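Local coordinates for myosin regulatory light chain (Physarum polycephalum, PDB 2BL0), which serves as a light chain of myosin II in the regulatory domain and binds calcium through an EF-hand, probably contributing to calcium-dependent control of the motor, at residues Thr1-Ile7 with Phe60-Arg65; Cys10-Phe14 with Ser29-Leu34; Ile24-Gly28 with Leu43-Lys47. All coordinates share one frame; numbering follows the deposited sequence.

All three contacts lie in the half of the chain that carries the occupied calcium site. Contact 2 is the buried one, joining helices 4-14 and 27-33 of the first EF-hand by apolar and aromatic packing. Contact 1 brings helix 57-64 against the start of helix 4-14; its inner side touches contact 2 through Phe60 on Ala30 and Tyr64 on Leu34, while its outer side is polar and bridged by waters. Contact 3 runs from the start of helix 27-33 to helix 40-50, with an apolar interior and a long salt bridge at the surface. Contacts 2 and 3 share helix 27-33, and contacts 1 and 2 share helix 4-14; along the chain, contacts 2 and 3 lie within the span closed by contact 1.

Contact 1 of 3, residues Thr1-Ile7 with Phe60-Arg65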
loop_
_atom_site.group_PDB
_atom_site.type_symbol
_atom_site.label_atom_id
_atom_site.label_comp_id
_atom_site.label_asym_id
_atom_site.label_seq_id
_atom_site.Cartn_x
_atom_site.Cartn_y
_atom_site.Cartn_z
ATOM N N THR B 1 -0.128 13.808 -11.128
ATOM C CA THR B 1 -1.588 13.596 -10.949
ATOM C C THR B 1 -1.893 12.102 -10.769
ATOM O O THR B 1 -1.292 11.270 -11.424
ATOM C CB THR B 1 -2.340 14.198 -12.165
ATOM O OG1 THR B 1 -3.743 14.244 -11.900
ATOM C CG2 THR B 1 -2.197 13.323 -13.445
ATOM N N ALA B 2 -2.825 11.763 -9.882
ATOM C CA ALA B 2 -3.084 10.353 -9.580
ATOM C C ALA B 2 -3.510 9.559 -10.813
ATOM O O ALA B 2 -4.433 9.954 -11.515
ATOM C CB ALA B 2 -4.140 10.218 -8.486
ATOM N N SER B 3 -2.839 8.438 -11.063
ATOM C CA SER B 3 -3.260 7.469 -12.080
ATOM C C SER B 3 -4.588 6.818 -11.715
ATOM O O SER B 3 -5.068 6.948 -10.589
ATOM C CB SER B 3 -2.226 6.349 -12.214
ATOM O OG SER B 3 -2.310 5.462 -11.108
ATOM N N ALA B 4 -5.154 6.083 -12.664
ATOM C CA ALA B 4 -6.377 5.321 -12.429
ATOM C C ALA B 4 -6.196 4.298 -11.318
ATOM O O ALA B 4 -7.098 4.091 -10.522
ATOM C CB ALA B 4 -6.826 4.616 -13.705
ATOM N N ASP B 5 -5.030 3.650 -11.287
ATOM C CA ASP B 5 -4.750 2.633 -10.282
ATOM C C ASP B 5 -4.661 3.282 -8.915
ATOM O O ASP B 5 -5.133 2.716 -7.944
ATOM C CB ASP B 5 -3.456 1.862 -10.587
ATOM C CG ASP B 5 -3.608 0.872 -11.733
ATOM O OD1 ASP B 5 -4.740 0.435 -12.040
ATOM O OD2 ASP B 5 -2.621 0.469 -12.391
ATOM N N GLN B 6 -4.071 4.468 -8.848
ATOM C CA GLN B 6 -3.937 5.184 -7.585
ATOM C C GLN B 6 -5.296 5.667 -7.101
ATOM O O GLN B 6 -5.561 5.662 -5.910
ATOM C CB GLN B 6 -2.978 6.366 -7.707
ATOM C CG GLN B 6 -1.500 5.980 -7.745
ATOM C CD GLN B 6 -0.607 7.159 -8.051
ATOM O OE1 GLN B 6 -0.851 7.882 -9.008
ATOM N NE2 GLN B 6 0.444 7.344 -7.255
ATOM N N ILE B 7 -6.150 6.106 -8.026
ATOM C CA ILE B 7 -7.500 6.530 -7.656
ATOM C C ILE B 7 -8.305 5.341 -7.114
ATOM O O ILE B 7 -8.964 5.454 -6.078
ATOM C CB ILE B 7 -8.233 7.229 -8.847
ATOM C CG1 ILE B 7 -7.543 8.549 -9.199
ATOM C CG2 ILE B 7 -9.650 7.525 -8.482
ATOM C CD1 ILE B 7 -7.914 9.109 -10.574
ATOM N N PHE B 60 -16.062 9.085 -8.206
ATOM C CA PHE B 60 -14.855 9.614 -7.615
ATOM C C PHE B 60 -13.867 9.976 -8.707
ATOM O O PHE B 60 -13.261 11.037 -8.651
ATOM C CB PHE B 60 -14.245 8.577 -6.681
ATOM C CG PHE B 60 -13.020 9.038 -5.946
ATOM C CD1 PHE B 60 -12.984 10.270 -5.279
ATOM C CD2 PHE B 60 -11.924 8.210 -5.848
ATOM C CE1 PHE B 60 -11.854 10.637 -4.563
ATOM C CE2 PHE B 60 -10.810 8.590 -5.137
ATOM C CZ PHE B 60 -10.783 9.798 -4.495
ATOM N N LYS B 61 -13.705 9.091 -9.692
ATOM C CA LYS B 61 -12.795 9.364 -10.821
ATOM C C LYS B 61 -13.177 10.625 -11.564
ATOM O O LYS B 61 -12.325 11.471 -11.849
ATOM C CB LYS B 61 -12.795 8.182 -11.788
ATOM C CG LYS B 61 -11.993 7.012 -11.296
ATOM C CD LYS B 61 -12.144 5.822 -12.241
ATOM C CE LYS B 61 -11.320 4.653 -11.784
ATOM N NZ LYS B 61 -11.318 3.553 -12.783
ATOM N N THR B 62 -14.462 10.739 -11.871
ATOM C CA THR B 62 -15.012 11.849 -12.616
ATOM C C THR B 62 -14.800 13.164 -11.861
ATOM O O THR B 62 -14.373 14.155 -12.436
ATOM C CB THR B 62 -16.526 11.628 -12.880
ATOM O OG1 THR B 62 -16.750 10.411 -13.632
ATOM C CG2 THR B 62 -17.062 12.706 -13.760
ATOM N N VAL B 63 -15.103 13.169 -10.573
ATOM C CA VAL B 63 -14.955 14.354 -9.743
ATOM C C VAL B 63 -13.476 14.749 -9.637
ATOM O O VAL B 63 -13.114 15.916 -9.811
ATOM C CB VAL B 63 -15.558 14.134 -8.353
ATOM C CG1 VAL B 63 -15.198 15.299 -7.402
ATOM C CG2 VAL B 63 -17.054 14.025 -8.457
ATOM N N TYR B 64 -12.628 13.749 -9.387
ATOM C CA TYR B 64 -11.209 13.981 -9.175
ATOM C C TYR B 64 -10.528 14.518 -10.414
ATOM O O TYR B 64 -9.611 15.321 -10.311
ATOM C CB TYR B 64 -10.498 12.707 -8.696
ATOM C CG TYR B 64 -9.002 12.906 -8.527
ATOM C CD1 TYR B 64 -8.483 13.488 -7.384
ATOM C CD2 TYR B 64 -8.123 12.515 -9.522
ATOM C CE1 TYR B 64 -7.107 13.679 -7.236
ATOM C CE2 TYR B 64 -6.754 12.714 -9.405
ATOM C CZ TYR B 64 -6.252 13.288 -8.249
ATOM O OH TYR B 64 -4.905 13.458 -8.106
ATOM N N ARG B 65 -10.978 14.095 -11.583
ATOM C CA ARG B 65 -10.306 14.487 -12.832
ATOM C C ARG B 65 -10.611 15.926 -13.278
ATOM O O ARG B 65 -9.985 16.452 -14.206
ATOM C CB ARG B 65 -10.651 13.491 -13.933
ATOM C CG ARG B 65 -9.991 12.131 -13.745
ATOM C CD ARG B 65 -8.477 12.157 -13.797
ATOM N NE ARG B 65 -7.931 10.800 -13.888
ATOM C CZ ARG B 65 -6.660 10.479 -13.650
ATOM N NH1 ARG B 65 -5.772 11.416 -13.313
ATOM N NH2 ARG B 65 -6.271 9.210 -13.760
HETATM O O HOH W 1 -6.207 14.784 -12.771
HETATM O O HOH W 2 -9.085 1.973 -11.597
#
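Ile7 points its two branches at different side chains of helix 57-64. Its CG2, anti to the backbone N, meets Phe60 CD2 at 3.5 Å, while CD1 reaches Tyr64 CD2 at 3.6 Å and also lies over one face of the Arg65 guanidinium. The Tyr64 ring continues past Ile7 to the N-terminal arm, where Ala2 CB packs on CE2 and the phenol oxygen accepts a fairly straight bond from Ala2 N (3.2 Å, 160°). That oxygen also bonds Leu34 O, and this second partner ties the ring to the backbone at Leu34, just past helix 27-33. Replacing Tyr64 by a phenylalanine would probably leave both Ala2 N and Leu34 O without this partner and hold the arm less firmly. Arg65, bent at chi2 (-63°), brings NH1 to 2.7 Å from Ala2 O, a weak bond because its angle is poor. Just beyond, Ser3 and Gln6 form a capping box: Gln6 N donates to Ser3 OG, and Ser3 N donates to Gln6 OE1 in the carbonyl plane, on a lone pair (2.9 Å). At the outer side one water links Ala4 O to Lys61 NZ, and another bonds Thr1 OG1 and, weakly, Arg65 NH1. The chemistry thus grades from apolar contact at Ile7 to polar bonds along the arm, implying that the polar hold on the arm runs mainly through the backbone N and O of Ala2.

Contact 2 of 3, residues Cys10-Phe14 with Ser29-Leu34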
loop_
_atom_site.group_PDB
_atom_site.type_symbol
_atom_site.label_atom_id
_atom_site.label_comp_id
_atom_site.label_asym_id
_atom_site.label_seq_id
_atom_site.Cartn_x
_atom_site.Cartn_y
_atom_site.Cartn_z
ATOM N N CYS B 10 -6.993 4.375 -3.590
ATOM C CA CYS B 10 -7.467 5.326 -2.614
ATOM C C CYS B 10 -8.913 5.058 -2.258
ATOM O O CYS B 10 -9.236 4.971 -1.079
ATOM C CB CYS B 10 -7.280 6.753 -3.129
ATOM S SG CYS B 10 -8.070 8.044 -2.112
ATOM N N PHE B 11 -9.769 4.877 -3.264
ATOM C CA PHE B 11 -11.183 4.614 -3.027
ATOM C C PHE B 11 -11.363 3.373 -2.156
ATOM O O PHE B 11 -12.127 3.394 -1.199
ATOM C CB PHE B 11 -11.937 4.456 -4.345
ATOM C CG PHE B 11 -13.423 4.262 -4.171
ATOM C CD1 PHE B 11 -14.290 5.363 -4.145
ATOM C CD2 PHE B 11 -13.950 2.999 -4.046
ATOM C CE1 PHE B 11 -15.648 5.192 -3.971
ATOM C CE2 PHE B 11 -15.291 2.816 -3.883
ATOM C CZ PHE B 11 -16.151 3.905 -3.849
ATOM N N GLN B 12 -10.639 2.315 -2.482
ATOM C CA GLN B 12 -10.758 1.061 -1.754
ATOM C C GLN B 12 -10.345 1.221 -0.292
ATOM O O GLN B 12 -10.899 0.573 0.585
ATOM C CB GLN B 12 -9.925 -0.041 -2.422
ATOM C CG GLN B 12 -10.465 -0.414 -3.774
ATOM C CD GLN B 12 -9.681 -1.506 -4.467
ATOM O OE1 GLN B 12 -10.247 -2.230 -5.277
ATOM N NE2 GLN B 12 -8.392 -1.627 -4.162
ATOM N N ILE B 13 -9.369 2.084 -0.028
ATOM C CA ILE B 13 -8.938 2.349 1.341
ATOM C C ILE B 13 -10.044 3.041 2.142
ATOM O O ILE B 13 -10.273 2.697 3.297
ATOM C CB ILE B 13 -7.600 3.143 1.350
ATOM C CG1 ILE B 13 -6.434 2.210 0.980
ATOM C CG2 ILE B 13 -7.325 3.773 2.699
ATOM C CD1 ILE B 13 -5.195 2.942 0.599
ATOM N N PHE B 14 -10.745 3.985 1.513
ATOM C CA PHE B 14 -11.874 4.665 2.127
ATOM C C PHE B 14 -13.097 3.758 2.277
ATOM O O PHE B 14 -13.881 3.938 3.202
ATOM C CB PHE B 14 -12.248 5.924 1.344
ATOM C CG PHE B 14 -11.426 7.126 1.707
ATOM C CD1 PHE B 14 -10.161 7.320 1.177
ATOM C CD2 PHE B 14 -11.924 8.066 2.595
ATOM C CE1 PHE B 14 -9.387 8.432 1.542
ATOM C CE2 PHE B 14 -11.173 9.150 2.967
ATOM C CZ PHE B 14 -9.905 9.349 2.448
ATOM N N SER B 29 -12.001 14.493 1.928
ATOM C CA SER B 29 -10.826 13.770 2.430
ATOM C C SER B 29 -10.169 12.912 1.363
ATOM O O SER B 29 -8.955 12.890 1.233
ATOM C CB SER B 29 -11.216 12.901 3.630
ATOM O OG SER B 29 -11.594 13.744 4.700
ATOM N N ALA B 30 -10.996 12.233 0.578
ATOM C CA ALA B 30 -10.516 11.358 -0.493
ATOM C C ALA B 30 -9.851 12.156 -1.624
ATOM O O ALA B 30 -8.776 11.768 -2.108
ATOM C CB ALA B 30 -11.672 10.488 -1.011
ATOM N N LEU B 31 -10.466 13.262 -2.048
ATOM C CA LEU B 31 -9.863 14.151 -3.051
ATOM C C LEU B 31 -8.534 14.703 -2.562
ATOM O O LEU B 31 -7.507 14.672 -3.269
ATOM C CB LEU B 31 -10.805 15.311 -3.395
ATOM C CG LEU B 31 -12.071 14.932 -4.131
ATOM C CD1 LEU B 31 -13.031 16.086 -4.051
ATOM C CD2 LEU B 31 -11.776 14.538 -5.574
ATOM N N ARG B 32 -8.541 15.185 -1.325
ATOM C CA ARG B 32 -7.357 15.748 -0.711
ATOM C C ARG B 32 -6.223 14.719 -0.565
ATOM O O ARG B 32 -5.056 15.059 -0.720
ATOM C CB ARG B 32 -7.721 16.333 0.641
ATOM C CG ARG B 32 -8.514 17.602 0.517
ATOM C CD ARG B 32 -9.234 18.024 1.785
ATOM N NE ARG B 32 -10.059 19.193 1.499
ATOM C CZ ARG B 32 -11.269 19.428 1.992
ATOM N NH1 ARG B 32 -11.857 18.591 2.856
ATOM N NH2 ARG B 32 -11.915 20.506 1.596
ATOM N N SER B 33 -6.594 13.467 -0.293
ATOM C CA SER B 33 -5.641 12.383 -0.144
ATOM C C SER B 33 -4.781 12.228 -1.390
ATOM O O SER B 33 -3.615 11.837 -1.279
ATOM C CB SER B 33 -6.348 11.052 0.171
ATOM O OG SER B 33 -6.919 11.078 1.476
ATOM N N LEU B 34 -5.367 12.523 -2.551
ATOM C CA LEU B 34 -4.736 12.390 -3.859
ATOM C C LEU B 34 -4.253 13.726 -4.480
ATOM O O LEU B 34 -4.006 13.817 -5.688
ATOM C CB LEU B 34 -5.685 11.682 -4.820
ATOM C CG LEU B 34 -5.978 10.213 -4.464
ATOM C CD1 LEU B 34 -6.883 9.613 -5.505
ATOM C CD2 LEU B 34 -4.711 9.410 -4.335
#
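Apolar and aromatic packing joins the entering and exiting helices of the first EF-hand, Cys10-Phe14 and Ser29-Leu34, in the helix-loop-helix unit whose loop holds the calcium ion. The short helical segments run roughly antiparallel, at 142°, with their axes 10.4 Å apart at closest approach. Phe14 and Cys10, one helical turn apart, carry the contact from one side. Ala30 CB sits almost exactly over the centre of the Phe14 ring, a CH-pi contact of 4.0 Å to the centroid and only 8° off the ring normal. The ring's far end lies against the opposing backbone, with CZ 3.6 Å from Ala30 N, and Ser29 CB touches CE2. Ser33 OG lies at the ring edge, near its plane. This hydroxyl is held by its own helix, donating to Ser29 O at 2.7 Å from above the carbonyl plane; Ser33 N reaches the same oxygen from the opposite face, so one carbonyl takes two donors. Cys10 turns its sulfur anti to the backbone N (chi1 171°), which carries SG across to Ala30 O at 3.8 Å. Its CB meanwhile packs on Leu34 CD1 at 3.7 Å. Aromatic side chains of another protein chain pack on Cys10 and Ser33, and Phe14 also touches Glu26, a predicted calcium ligand. Phe60 of helix 57-64 covers Cys10 and Ala30, Tyr64 of that helix packs on Leu31, and Val22 of strand 22-23 lies against Phe14.

Contact 3 of 3, residues Ile24-Gly28 with Leu43-Lys47; sequences IEELG and LNTIK
Apolar contacts make up most of the meeting between Ile24-Gly28 and Leu43-Lys47, and Lys47 supplies part of them with the aliphatic run of its chain. Ile24 points CG1 at this run, meeting Lys47 CG at 3.7 Å and CE at 3.9 Å, and the two side chains cross at an oblique angle. One turn on, Leu27 sends CD2 to Ile46 CG2 at 4.0 Å, the two side chains meeting at about a right angle, and lies more loosely against Leu43 CD1. Leu43 in turn lays its CD2 on the backbone of Gly28, 3.7 Å from CA. A CB at that position would clash with this methyl, so the approach depends on the bare glycine backbone.

The segment 24-28 leaves the calcium-binding loop of the first EF-hand and enters its exiting helix, 27-33; Glu26, predicted to be a ligand of the ion, ends that loop. Ile24 also pairs by backbone hydrogen bonds with Lys53, close to where strands 22-23 and 54-55 form the short antiparallel sheet common to paired EF-hands.

The charged interaction lies at the exposed margin. Lys47, bent at chi3 (76°), brings NZ to 3.6 Å from Glu25 OE2, a long salt bridge in which the two side chains cross at about a right angle. Glu25 starts out pointing away from helix 40-50, and a bend at chi2 (-58°) returns its carboxylate toward the lysine. Deeper in, Leu50 packs on Ile24 and Leu27, Phe60 on Leu27, and Val63 on Ile46.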
loop_
_atom_site.group_PDB
_atom_site.type_symbol
_atom_site.label_atom_id
_atom_site.label_comp_id
_atom_site.label_asym_id
_atom_site.label_seq_id
_atom_site.Cartn_x
_atom_site.Cartn_y
_atom_site.Cartn_z
ATOM N N ILE B 24 -20.516 10.517 1.289
ATOM C CA ILE B 24 -20.262 11.840 0.728
ATOM C C ILE B 24 -19.476 12.733 1.680
ATOM O O ILE B 24 -18.776 13.642 1.230
ATOM C CB ILE B 24 -21.611 12.520 0.328
ATOM C CG1 ILE B 24 -21.352 13.702 -0.615
ATOM C CG2 ILE B 24 -22.380 12.987 1.565
ATOM C CD1 ILE B 24 -20.987 13.300 -2.029
ATOM N N GLU B 25 -19.579 12.476 2.992
ATOM C CA GLU B 25 -18.837 13.240 3.990
ATOM C C GLU B 25 -17.344 13.008 3.933
ATOM O O GLU B 25 -16.569 13.783 4.508
ATOM C CB GLU B 25 -19.330 12.931 5.398
ATOM C CG GLU B 25 -20.808 13.226 5.622
ATOM C CD GLU B 25 -21.192 14.672 5.347
ATOM O OE1 GLU B 25 -22.384 14.913 5.008
ATOM O OE2 GLU B 25 -20.336 15.580 5.484
ATOM N N GLU B 26 -16.938 11.943 3.244
ATOM C CA GLU B 26 -15.533 11.679 3.018
ATOM C C GLU B 26 -14.991 12.077 1.645
ATOM O O GLU B 26 -13.823 11.866 1.377
ATOM C CB GLU B 26 -15.261 10.190 3.215
ATOM C CG GLU B 26 -15.637 9.653 4.585
ATOM C CD GLU B 26 -14.697 10.115 5.676
ATOM O OE1 GLU B 26 -13.594 10.589 5.350
ATOM O OE2 GLU B 26 -15.066 9.991 6.871
ATOM N N LEU B 27 -15.810 12.657 0.779
ATOM C CA LEU B 27 -15.353 13.031 -0.552
ATOM C C LEU B 27 -14.203 14.017 -0.481
ATOM O O LEU B 27 -13.218 13.848 -1.154
ATOM C CB LEU B 27 -16.515 13.613 -1.378
ATOM C CG LEU B 27 -16.190 14.054 -2.818
ATOM C CD1 LEU B 27 -15.607 12.929 -3.673
ATOM C CD2 LEU B 27 -17.423 14.630 -3.484
ATOM N N GLY B 28 -14.323 15.053 0.343
ATOM C CA GLY B 28 -13.245 16.006 0.498
ATOM C C GLY B 28 -11.941 15.335 0.899
ATOM O O GLY B 28 -10.903 15.568 0.280
ATOM N N LEU B 43 -16.238 22.378 -2.669
ATOM C CA LEU B 43 -16.673 21.041 -2.276
ATOM C C LEU B 43 -18.167 21.003 -2.107
ATOM O O LEU B 43 -18.804 20.025 -2.478
ATOM C CB LEU B 43 -16.008 20.602 -0.966
ATOM C CG LEU B 43 -16.258 19.180 -0.471
ATOM C CD1 LEU B 43 -15.967 18.140 -1.540
ATOM C CD2 LEU B 43 -15.444 18.938 0.773
ATOM N N ASN B 44 -18.731 22.061 -1.539
ATOM C CA ASN B 44 -20.180 22.106 -1.369
ATOM C C ASN B 44 -20.943 22.116 -2.671
ATOM O O ASN B 44 -21.983 21.471 -2.777
ATOM C CB ASN B 44 -20.565 23.283 -0.512
ATOM C CG ASN B 44 -20.905 22.848 0.860
ATOM O OD1 ASN B 44 -20.035 22.356 1.584
ATOM N ND2 ASN B 44 -22.199 22.936 1.214
ATOM N N THR B 45 -20.420 22.820 -3.669
ATOM C CA THR B 45 -21.037 22.815 -4.995
ATOM C C THR B 45 -20.995 21.419 -5.603
ATOM O O THR B 45 -22.007 20.921 -6.139
ATOM C CB THR B 45 -20.335 23.828 -5.897
ATOM O OG1 THR B 45 -20.527 25.135 -5.351
ATOM C CG2 THR B 45 -20.945 23.848 -7.287
ATOM N N ILE B 46 -19.844 20.759 -5.471
ATOM C CA ILE B 46 -19.693 19.402 -5.985
ATOM C C ILE B 46 -20.662 18.451 -5.288
ATOM O O ILE B 46 -21.400 17.707 -5.940
ATOM C CB ILE B 46 -18.244 18.909 -5.848
ATOM C CG1 ILE B 46 -17.310 19.737 -6.717
ATOM C CG2 ILE B 46 -18.169 17.415 -6.274
ATOM C CD1 ILE B 46 -15.810 19.584 -6.381
ATOM N N LYS B 47 -20.675 18.474 -3.961
ATOM C CA LYS B 47 -21.614 17.638 -3.205
ATOM C C LYS B 47 -23.079 17.882 -3.604
ATOM O O LYS B 47 -23.865 16.952 -3.718
ATOM C CB LYS B 47 -21.417 17.848 -1.695
ATOM C CG LYS B 47 -20.151 17.177 -1.163
ATOM C CD LYS B 47 -19.750 17.596 0.234
ATOM C CE LYS B 47 -20.601 16.955 1.319
ATOM N NZ LYS B 47 -20.485 17.725 2.621
#